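Protein interacting with Hsp90 1 (Saccharomyces cerevisiae, PDB 4CHH) takes part in pre-rRNA processing and belongs to the R2TP complex with Rvb1, Rvb2 and Tah1, binding Hsp90 and recruiting phosphorylated Tel2 to it. Local coordinates at residues P70-D75 with S122-D127; W90-I95 with I129-I134; F60-H65 with A166-L171. All blocks are in the same frame, centred on the assembly; numbering follows the deposited sequence.

Interaction 1. Residues P70-D75 with S122-D127; sequences PKPEVD and SRWICD
Trp-124 reaches out from helix 119-127 and puts the six-membered part of its indole among Lys-71, Pro-72 and Asp-75. The indole gives most of the surface that this contact buries. With chi1 at -63°, CG lies anti to the carbonyl carbon, and the ring extends from the helix toward the loop. Pro-72 comes from the opposite direction and meets the rim of the ring: its CD is 3.9 Å from Trp-124 CZ3, while its CG lies in the indole plane. Lys-71 crosses the indole at about a right angle. The approach of its CE to Trp-124 CZ2, 4.0 Å, is oblique to the ring. The lysine chain bends at chi3 (-79°), and its ammonium goes on to a salt bridge with Asp-120, so the indole meets the aliphatic part of the chain while the charge is paired on the same helix.

Asp-75 comes obliquely to the ring near CZ2. Its carboxylate plane is turned 61° from the ring, and OD1 is 3.6 Å from Trp-124 CZ2. One water joins the two residues more specifically. It lies in the indole plane and accepts a bond from Trp-124 NE1 at 3.0 Å, then donates to Asp-75 OD1 at 2.7 Å. The indole N-H and the carboxylate oxygen are thus linked through solvent.

This is a surface contact of the alpha/beta PIH1 N-terminal domain, in which the loop between strand 58-66 and helix 78-86 is laid against helix 119-127 through one projecting tryptophan.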
loop_
_atom_site.group_PDB
_atom_site.type_symbol
_atom_site.label_atom_id
_atom_site.label_comp_id
_atom_site.label_asym_id
_atom_site.label_seq_id
_atom_site.Cartn_x
_atom_site.Cartn_y
_atom_site.Cartn_z
ATOM N N PRO A 70 -6.224 11.084 2.337
ATOM C CA PRO A 70 -6.976 11.266 3.587
ATOM C C PRO A 70 -6.328 10.538 4.769
ATOM O O PRO A 70 -5.550 9.581 4.610
ATOM C CB PRO A 70 -8.341 10.646 3.278
ATOM C CG PRO A 70 -8.461 10.722 1.791
ATOM C CD PRO A 70 -7.066 10.482 1.285
ATOM N N LYS A 71 -6.623 11.027 5.963
ATOM C CA LYS A 71 -6.088 10.421 7.170
ATOM C C LYS A 71 -7.246 10.197 8.177
ATOM O O LYS A 71 -8.304 10.828 8.023
ATOM C CB LYS A 71 -4.939 11.264 7.754
ATOM C CG LYS A 71 -5.315 12.638 8.279
ATOM C CD LYS A 71 -4.137 13.338 8.969
ATOM C CE LYS A 71 -3.879 12.850 10.384
ATOM N NZ LYS A 71 -3.100 13.848 11.180
ATOM N N PRO A 72 -7.135 9.234 9.131
ATOM C CA PRO A 72 -8.230 9.056 10.112
ATOM C C PRO A 72 -8.542 10.362 10.854
ATOM O O PRO A 72 -7.637 11.165 11.128
ATOM C CB PRO A 72 -7.640 8.016 11.090
ATOM C CG PRO A 72 -6.622 7.291 10.286
ATOM C CD PRO A 72 -5.992 8.371 9.467
ATOM N N GLU A 73 -9.802 10.544 11.222
ATOM C CA GLU A 73 -10.259 11.697 12.004
ATOM C C GLU A 73 -9.772 11.573 13.454
ATOM O O GLU A 73 -9.431 12.580 14.070
ATOM C CB GLU A 73 -11.782 11.829 11.938
ATOM C CG GLU A 73 -12.256 12.442 10.629
ATOM C CD GLU A 73 -13.755 12.653 10.499
ATOM O OE1 GLU A 73 -14.528 11.697 10.744
ATOM O OE2 GLU A 73 -14.157 13.788 10.155
ATOM N N VAL A 74 -9.686 10.325 13.964
ATOM C CA VAL A 74 -9.184 10.015 15.304
ATOM C C VAL A 74 -7.651 9.876 15.228
ATOM O O VAL A 74 -7.144 8.999 14.518
ATOM C CB VAL A 74 -9.847 8.744 15.920
ATOM C CG1 VAL A 74 -9.210 8.397 17.259
ATOM C CG2 VAL A 74 -11.362 8.919 16.074
ATOM N N ASP A 75 -6.935 10.733 15.979
ATOM C CA ASP A 75 -5.474 10.758 16.098
ATOM C C ASP A 75 -4.962 9.432 16.672
ATOM O O ASP A 75 -5.648 8.836 17.499
ATOM C CB ASP A 75 -5.043 11.941 17.003
ATOM C CG ASP A 75 -3.552 12.248 16.982
ATOM O OD1 ASP A 75 -2.912 12.050 15.910
ATOM O OD2 ASP A 75 -3.021 12.682 18.031
ATOM N N SER A 122 2.387 7.642 7.997
ATOM C CA SER A 122 3.704 7.043 7.756
ATOM C C SER A 122 4.621 7.254 8.965
ATOM O O SER A 122 5.510 6.441 9.201
ATOM C CB SER A 122 4.337 7.600 6.481
ATOM O OG SER A 122 5.029 8.825 6.677
ATOM N N ARG A 123 4.407 8.352 9.729
ATOM C CA ARG A 123 5.196 8.646 10.929
ATOM C C ARG A 123 4.695 7.815 12.115
ATOM O O ARG A 123 5.499 7.375 12.923
ATOM C CB ARG A 123 5.188 10.159 11.249
ATOM C CG ARG A 123 6.029 11.029 10.276
ATOM C CD ARG A 123 6.541 10.256 9.069
ATOM N NE ARG A 123 7.924 9.863 9.207
ATOM C CZ ARG A 123 8.572 9.046 8.385
ATOM N NH1 ARG A 123 7.943 8.485 7.357
ATOM N NH2 ARG A 123 9.839 8.761 8.600
ATOM N N TRP A 124 3.387 7.584 12.213
ATOM C CA TRP A 124 2.801 6.766 13.295
ATOM C C TRP A 124 3.355 5.346 13.267
ATOM O O TRP A 124 3.649 4.788 14.317
ATOM C CB TRP A 124 1.262 6.678 13.156
ATOM C CG TRP A 124 0.496 7.964 13.278
ATOM C CD1 TRP A 124 0.900 9.110 13.901
ATOM C CD2 TRP A 124 -0.854 8.192 12.853
ATOM N NE1 TRP A 124 -0.080 10.068 13.806
ATOM C CE2 TRP A 124 -1.179 9.525 13.192
ATOM C CE3 TRP A 124 -1.824 7.399 12.207
ATOM C CZ2 TRP A 124 -2.438 10.081 12.931
ATOM C CZ3 TRP A 124 -3.079 7.946 11.962
ATOM C CH2 TRP A 124 -3.363 9.286 12.284
ATOM N N ILE A 125 3.473 4.752 12.047
ATOM C CA ILE A 125 3.913 3.358 11.894
ATOM C C ILE A 125 5.442 3.215 12.152
ATOM O O ILE A 125 5.907 2.087 12.304
ATOM C CB ILE A 125 3.442 2.724 10.552
ATOM C CG1 ILE A 125 4.052 3.459 9.316
ATOM C CG2 ILE A 125 1.902 2.695 10.518
ATOM C CD1 ILE A 125 3.907 2.769 7.982
ATOM N N CYS A 126 6.188 4.348 12.260
ATOM C CA CYS A 126 7.612 4.354 12.651
ATOM C C CYS A 126 7.746 4.075 14.132
ATOM O O CYS A 126 8.696 3.416 14.546
ATOM C CB CYS A 126 8.263 5.694 12.331
ATOM S SG CYS A 126 8.591 5.969 10.588
ATOM N N ASP A 127 6.844 4.680 14.936
ATOM C CA ASP A 127 6.847 4.676 16.399
ATOM C C ASP A 127 6.046 3.542 17.056
ATOM O O ASP A 127 6.196 3.326 18.261
ATOM C CB ASP A 127 6.296 6.024 16.902
ATOM C CG ASP A 127 7.056 7.250 16.440
ATOM O OD1 ASP A 127 8.290 7.139 16.205
ATOM O OD2 ASP A 127 6.430 8.322 16.329
HETATM O O HOH W 1 -0.328 12.636 15.242
#

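Interaction 2. Residues W90-I95 with I129-I134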
loop_
_atom_site.group_PDB
_atom_site.type_symbol
_atom_site.label_atom_id
_atom_site.label_comp_id
_atom_site.label_asym_id
_atom_site.label_seq_id
_atom_site.Cartn_x
_atom_site.Cartn_y
_atom_site.Cartn_z
ATOM N N TRP A 90 -11.851 2.158 12.521
ATOM C CA TRP A 90 -10.674 2.969 12.262
ATOM C C TRP A 90 -9.753 2.241 11.295
ATOM O O TRP A 90 -9.506 1.048 11.448
ATOM C CB TRP A 90 -9.942 3.247 13.589
ATOM C CG TRP A 90 -8.909 4.333 13.573
ATOM C CD1 TRP A 90 -9.057 5.591 14.084
ATOM C CD2 TRP A 90 -7.512 4.203 13.222
ATOM N NE1 TRP A 90 -7.874 6.284 13.980
ATOM C CE2 TRP A 90 -6.906 5.454 13.461
ATOM C CE3 TRP A 90 -6.725 3.158 12.688
ATOM C CZ2 TRP A 90 -5.532 5.672 13.260
ATOM C CZ3 TRP A 90 -5.377 3.382 12.456
ATOM C CH2 TRP A 90 -4.789 4.626 12.744
ATOM N N GLU A 91 -9.178 2.993 10.353
ATOM C CA GLU A 91 -8.232 2.455 9.376
ATOM C C GLU A 91 -7.362 3.544 8.835
ATOM O O GLU A 91 -7.798 4.682 8.738
ATOM C CB GLU A 91 -9.008 1.793 8.215
ATOM C CG GLU A 91 -8.176 0.813 7.405
ATOM C CD GLU A 91 -8.926 -0.311 6.718
ATOM O OE1 GLU A 91 -9.788 -0.943 7.368
ATOM O OE2 GLU A 91 -8.585 -0.617 5.555
ATOM N N ILE A 92 -6.142 3.207 8.440
ATOM C CA ILE A 92 -5.284 4.155 7.739
ATOM C C ILE A 92 -5.759 4.122 6.261
ATOM O O ILE A 92 -5.636 3.063 5.642
ATOM C CB ILE A 92 -3.767 3.826 7.891
ATOM C CG1 ILE A 92 -3.257 4.097 9.317
ATOM C CG2 ILE A 92 -2.929 4.581 6.833
ATOM C CD1 ILE A 92 -1.757 3.745 9.588
ATOM N N PRO A 93 -6.329 5.203 5.674
ATOM C CA PRO A 93 -6.717 5.133 4.243
ATOM C C PRO A 93 -5.505 4.834 3.328
ATOM O O PRO A 93 -4.398 5.332 3.562
ATOM C CB PRO A 93 -7.303 6.527 3.966
ATOM C CG PRO A 93 -7.748 7.035 5.356
ATOM C CD PRO A 93 -6.634 6.535 6.246
ATOM N N ILE A 94 -5.711 3.965 2.329
ATOM C CA ILE A 94 -4.678 3.592 1.358
ATOM C C ILE A 94 -5.196 3.849 -0.059
ATOM O O ILE A 94 -6.286 3.401 -0.392
ATOM C CB ILE A 94 -4.204 2.104 1.512
ATOM C CG1 ILE A 94 -3.784 1.786 2.981
ATOM C CG2 ILE A 94 -3.043 1.786 0.515
ATOM C CD1 ILE A 94 -3.778 0.384 3.346
ATOM N N ILE A 95 -4.385 4.507 -0.890
ATOM C CA ILE A 95 -4.643 4.663 -2.304
ATOM C C ILE A 95 -3.598 3.772 -3.007
ATOM O O ILE A 95 -2.390 3.969 -2.853
ATOM C CB ILE A 95 -4.661 6.144 -2.782
ATOM C CG1 ILE A 95 -5.816 6.928 -2.073
ATOM C CG2 ILE A 95 -4.869 6.177 -4.328
ATOM C CD1 ILE A 95 -5.728 8.430 -2.134
ATOM N N ILE A 129 5.153 -0.482 16.333
ATOM C CA ILE A 129 5.396 -1.681 15.527
ATOM C C ILE A 129 4.100 -2.485 15.349
ATOM O O ILE A 129 3.941 -3.132 14.321
ATOM C CB ILE A 129 6.579 -2.556 16.089
ATOM C CG1 ILE A 129 6.906 -3.760 15.180
ATOM C CG2 ILE A 129 6.318 -3.038 17.514
ATOM C CD1 ILE A 129 7.914 -3.463 13.972
ATOM N N GLN A 130 3.188 -2.462 16.337
ATOM C CA GLN A 130 1.916 -3.170 16.198
ATOM C C GLN A 130 1.085 -2.520 15.092
ATOM O O GLN A 130 0.500 -3.233 14.287
ATOM C CB GLN A 130 1.128 -3.195 17.532
ATOM C CG GLN A 130 1.684 -4.225 18.537
ATOM C CD GLN A 130 3.088 -3.926 19.051
ATOM O OE1 GLN A 130 3.440 -2.783 19.394
ATOM N NE2 GLN A 130 3.923 -4.954 19.102
ATOM N N LEU A 131 1.043 -1.177 15.049
ATOM C CA LEU A 131 0.329 -0.437 13.992
ATOM C C LEU A 131 0.996 -0.710 12.617
ATOM O O LEU A 131 0.307 -0.968 11.634
ATOM C CB LEU A 131 0.287 1.076 14.295
ATOM C CG LEU A 131 -0.559 1.951 13.306
ATOM C CD1 LEU A 131 -2.031 1.605 13.346
ATOM C CD2 LEU A 131 -0.375 3.430 13.566
ATOM N N ARG A 132 2.333 -0.727 12.567
ATOM C CA ARG A 132 3.061 -1.026 11.321
ATOM C C ARG A 132 2.645 -2.424 10.755
ATOM O O ARG A 132 2.387 -2.556 9.556
ATOM C CB ARG A 132 4.581 -0.991 11.591
ATOM C CG ARG A 132 5.430 -0.995 10.316
ATOM C CD ARG A 132 6.882 -0.720 10.668
ATOM N NE ARG A 132 7.763 -0.668 9.498
ATOM C CZ ARG A 132 8.191 0.448 8.906
ATOM N NH1 ARG A 132 7.764 1.638 9.318
ATOM N NH2 ARG A 132 9.030 0.382 7.882
ATOM N N GLU A 133 2.586 -3.459 11.625
ATOM C CA GLU A 133 2.171 -4.802 11.189
ATOM C C GLU A 133 0.764 -4.798 10.589
ATOM O O GLU A 133 0.525 -5.466 9.593
ATOM C CB GLU A 133 2.167 -5.782 12.381
ATOM C CG GLU A 133 3.534 -6.343 12.728
ATOM C CD GLU A 133 3.690 -6.735 14.190
ATOM O OE1 GLU A 133 2.659 -6.946 14.874
ATOM O OE2 GLU A 133 4.851 -6.819 14.654
ATOM N N ILE A 134 -0.180 -4.115 11.259
ATOM C CA ILE A 134 -1.563 -4.002 10.778
ATOM C C ILE A 134 -1.578 -3.217 9.435
ATOM O O ILE A 134 -2.314 -3.587 8.510
ATOM C CB ILE A 134 -2.405 -3.323 11.882
ATOM C CG1 ILE A 134 -2.634 -4.293 13.083
ATOM C CG2 ILE A 134 -3.722 -2.779 11.360
ATOM C CD1 ILE A 134 -3.213 -3.597 14.366
#
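Leu-131, in the first turn of helix 129-147, meets Trp-90 and Ile-92 in the hydrophobic core of the PIH1 N-terminal domain, where the extended segment leading into strand 95-103 passes the start of this helix. All three residues are buried, and everything that touches between them is carbon.

The leucine works as a fork. Its side chain runs with CG anti to the backbone N (chi1 -175°), toward the loop, and the two methyls go to different partners. CD1 takes the tryptophan, lying 3.9 Å from Trp-90 CZ3 and 4.1 Å from Trp-90 CH2. CD2 takes the isoleucine, 4.2 Å from Ile-92 CD1. Leucine and indole cross at about a right angle, and the methyl comes to the far end of the benzo ring obliquely.

Trp-90 swings its ring along the loop, and the ring's own CH2 is 3.8 Å from CG1 of Ile-92, so the two residues also pack on each other, and Leu-131 touches both. At the other end of the indole, NE1 gives its hydrogen to the carbonyl O of Val-74, which fixes the rotation of the ring and satisfies its one polar atom in a buried place.

Around the group, helix 78-86 covers the indole with Val-81, Leu-84 and Ile-85, and helix 119-127 brings Trp-124 and Ile-125 against Leu-131. Farther along helix 129-147, Trp-138 packs on Ile-92, so that the loop is wedged among three helices on its way into strand 95-103.

Interaction 3. Residues F60-H65 with A166-L171; sequences FINVCH and AELPAL
Leu-168 lays its isobutyl group across Asn-62 and Cys-64, two residues on one face of strand 58-66. That strand runs inside the mixed beta sheet of the PIH1 N-terminal domain, antiparallel to 29-47 and parallel to 109-118. The leucine belongs to the long loop before strand 171-174 and buries the most surface here; its CA is 8.3 Å from the CA of Asn-62.

Each methyl has its own partner. CD2 rests against the asparagine amide, 3.5 Å from Asn-62 ND2 and 3.7 Å from Asn-62 CG. Such a polar group can pack under a methyl because its bonds are made elsewhere: OD1 accepts from the backbone N of Lys-164, and ND2 donates to OD1 of Asp-114 on the adjoining strand. With both ends of the amide gripped, its rotation is set. Arg-100 of strand 95-103 also touches both Asn-62 and Leu-168.

Between the two contact residues Val-63 points the other way and packs on Leu-135 of helix 129-147, so the loop and that helix cover opposite faces of the strand.

Cys-64 receives the second methyl. Its SG sits between the backbone N and the carbonyl carbon (chi1 52°), and the closest approach is to its CB, 3.6 Å from Leu-168 CD1, with SG at 4.0 Å from the same methyl.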
loop_
_atom_site.group_PDB
_atom_site.type_symbol
_atom_site.label_atom_id
_atom_site.label_comp_id
_atom_site.label_asym_id
_atom_site.label_seq_id
_atom_site.Cartn_x
_atom_site.Cartn_y
_atom_site.Cartn_z
ATOM N N PHE A 60 6.177 -7.122 -5.053
ATOM C CA PHE A 60 6.699 -6.002 -4.283
ATOM C C PHE A 60 5.642 -4.950 -4.110
ATOM O O PHE A 60 4.959 -4.577 -5.067
ATOM C CB PHE A 60 7.930 -5.373 -4.925
ATOM C CG PHE A 60 9.118 -6.291 -5.001
ATOM C CD1 PHE A 60 9.292 -7.139 -6.090
ATOM C CD2 PHE A 60 10.092 -6.276 -4.009
ATOM C CE1 PHE A 60 10.399 -7.992 -6.165
ATOM C CE2 PHE A 60 11.216 -7.117 -4.098
ATOM C CZ PHE A 60 11.352 -7.971 -5.172
ATOM N N ILE A 61 5.515 -4.462 -2.896
ATOM C CA ILE A 61 4.578 -3.384 -2.613
ATOM C C ILE A 61 5.372 -2.195 -2.099
ATOM O O ILE A 61 6.056 -2.313 -1.085
ATOM C CB ILE A 61 3.465 -3.797 -1.608
ATOM C CG1 ILE A 61 2.603 -4.946 -2.144
ATOM C CG2 ILE A 61 2.645 -2.559 -1.199
ATOM C CD1 ILE A 61 1.663 -5.689 -1.071
ATOM N N ASN A 62 5.280 -1.062 -2.799
ATOM C CA ASN A 62 5.911 0.172 -2.374
ATOM C C ASN A 62 4.987 0.927 -1.404
ATOM O O ASN A 62 4.017 1.518 -1.844
ATOM C CB ASN A 62 6.264 1.049 -3.602
ATOM C CG ASN A 62 7.410 0.469 -4.422
ATOM O OD1 ASN A 62 8.410 0.020 -3.885
ATOM N ND2 ASN A 62 7.260 0.385 -5.730
ATOM N N VAL A 63 5.297 0.903 -0.089
ATOM C CA VAL A 63 4.542 1.668 0.914
ATOM C C VAL A 63 5.115 3.071 0.862
ATOM O O VAL A 63 6.308 3.274 1.049
ATOM C CB VAL A 63 4.561 1.083 2.343
ATOM C CG1 VAL A 63 3.572 1.825 3.241
ATOM C CG2 VAL A 63 4.275 -0.413 2.323
ATOM N N CYS A 64 4.291 4.006 0.493
ATOM C CA CYS A 64 4.732 5.353 0.237
ATOM C C CYS A 64 3.717 6.329 0.799
ATOM O O CYS A 64 2.689 5.894 1.313
ATOM C CB CYS A 64 4.941 5.534 -1.266
ATOM S SG CYS A 64 3.524 5.025 -2.280
ATOM N N HIS A 65 4.015 7.626 0.765
ATOM C CA HIS A 65 3.084 8.566 1.386
ATOM C C HIS A 65 2.985 9.913 0.669
ATOM O O HIS A 65 3.788 10.242 -0.199
ATOM C CB HIS A 65 3.443 8.789 2.878
ATOM C CG HIS A 65 4.789 9.389 3.101
ATOM N ND1 HIS A 65 4.957 10.759 3.219
ATOM C CD2 HIS A 65 5.998 8.789 3.194
ATOM C CE1 HIS A 65 6.256 10.952 3.376
ATOM N NE2 HIS A 65 6.925 9.798 3.374
ATOM N N ALA A 166 12.135 2.269 -10.557
ATOM C CA ALA A 166 12.556 3.663 -10.688
ATOM C C ALA A 166 11.535 4.578 -9.966
ATOM O O ALA A 166 10.861 4.124 -9.036
ATOM C CB ALA A 166 12.711 4.031 -12.172
ATOM N N GLU A 167 11.401 5.841 -10.381
ATOM C CA GLU A 167 10.485 6.798 -9.762
ATOM C C GLU A 167 9.069 6.206 -9.597
ATOM O O GLU A 167 8.602 5.507 -10.490
ATOM C CB GLU A 167 10.435 8.084 -10.597
ATOM C CG GLU A 167 11.785 8.759 -10.777
ATOM N N LEU A 168 8.421 6.431 -8.433
ATOM C CA LEU A 168 7.052 5.972 -8.171
ATOM C C LEU A 168 6.127 6.792 -9.056
ATOM O O LEU A 168 6.204 8.019 -8.996
ATOM C CB LEU A 168 6.667 6.126 -6.678
ATOM C CG LEU A 168 7.501 5.354 -5.622
ATOM C CD1 LEU A 168 6.935 5.580 -4.233
ATOM C CD2 LEU A 168 7.600 3.858 -5.948
ATOM N N PRO A 169 5.319 6.174 -9.951
ATOM C CA PRO A 169 4.475 6.984 -10.839
ATOM C C PRO A 169 3.341 7.666 -10.073
ATOM O O PRO A 169 2.974 7.226 -8.967
ATOM C CB PRO A 169 3.957 5.960 -11.854
ATOM C CG PRO A 169 3.967 4.664 -11.128
ATOM C CD PRO A 169 5.132 4.726 -10.198
ATOM N N ALA A 170 2.821 8.781 -10.635
ATOM C CA ALA A 170 1.746 9.524 -9.985
ATOM C C ALA A 170 0.465 8.699 -9.923
ATOM O O ALA A 170 0.200 7.862 -10.793
ATOM C CB ALA A 170 1.474 10.842 -10.716
ATOM N N LEU A 171 -0.313 8.929 -8.871
ATOM C CA LEU A 171 -1.610 8.302 -8.701
ATOM C C LEU A 171 -2.656 9.263 -9.193
ATOM O O LEU A 171 -2.648 10.431 -8.800
ATOM C CB LEU A 171 -1.868 7.944 -7.241
ATOM C CG LEU A 171 -1.001 6.847 -6.659
ATOM C CD1 LEU A 171 -0.851 7.040 -5.178
ATOM C CD2 LEU A 171 -1.608 5.493 -6.934
#

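From the N terminus, strand segment 60-65 comes first; its partner 166-171 appears only late in the modelled chain, so interaction 3 closes a loop of 100 residues that contains both other contacts. Inside it, 70-75 opens interaction 1 and 90-95 opens interaction 2. Their partners, 122-127 and 129-134, follow in the same order, so the two loops cross. Their centres are about 8 Å apart, and successive helices 119-127 and 129-147 supply the second halves. Together they tie the segments on either side of helix 78-86 to that helix pair. Interaction 3 lies about 17 Å from interaction 2, centre to centre, across the middle of the chain, and fixes the late loop to the sheet.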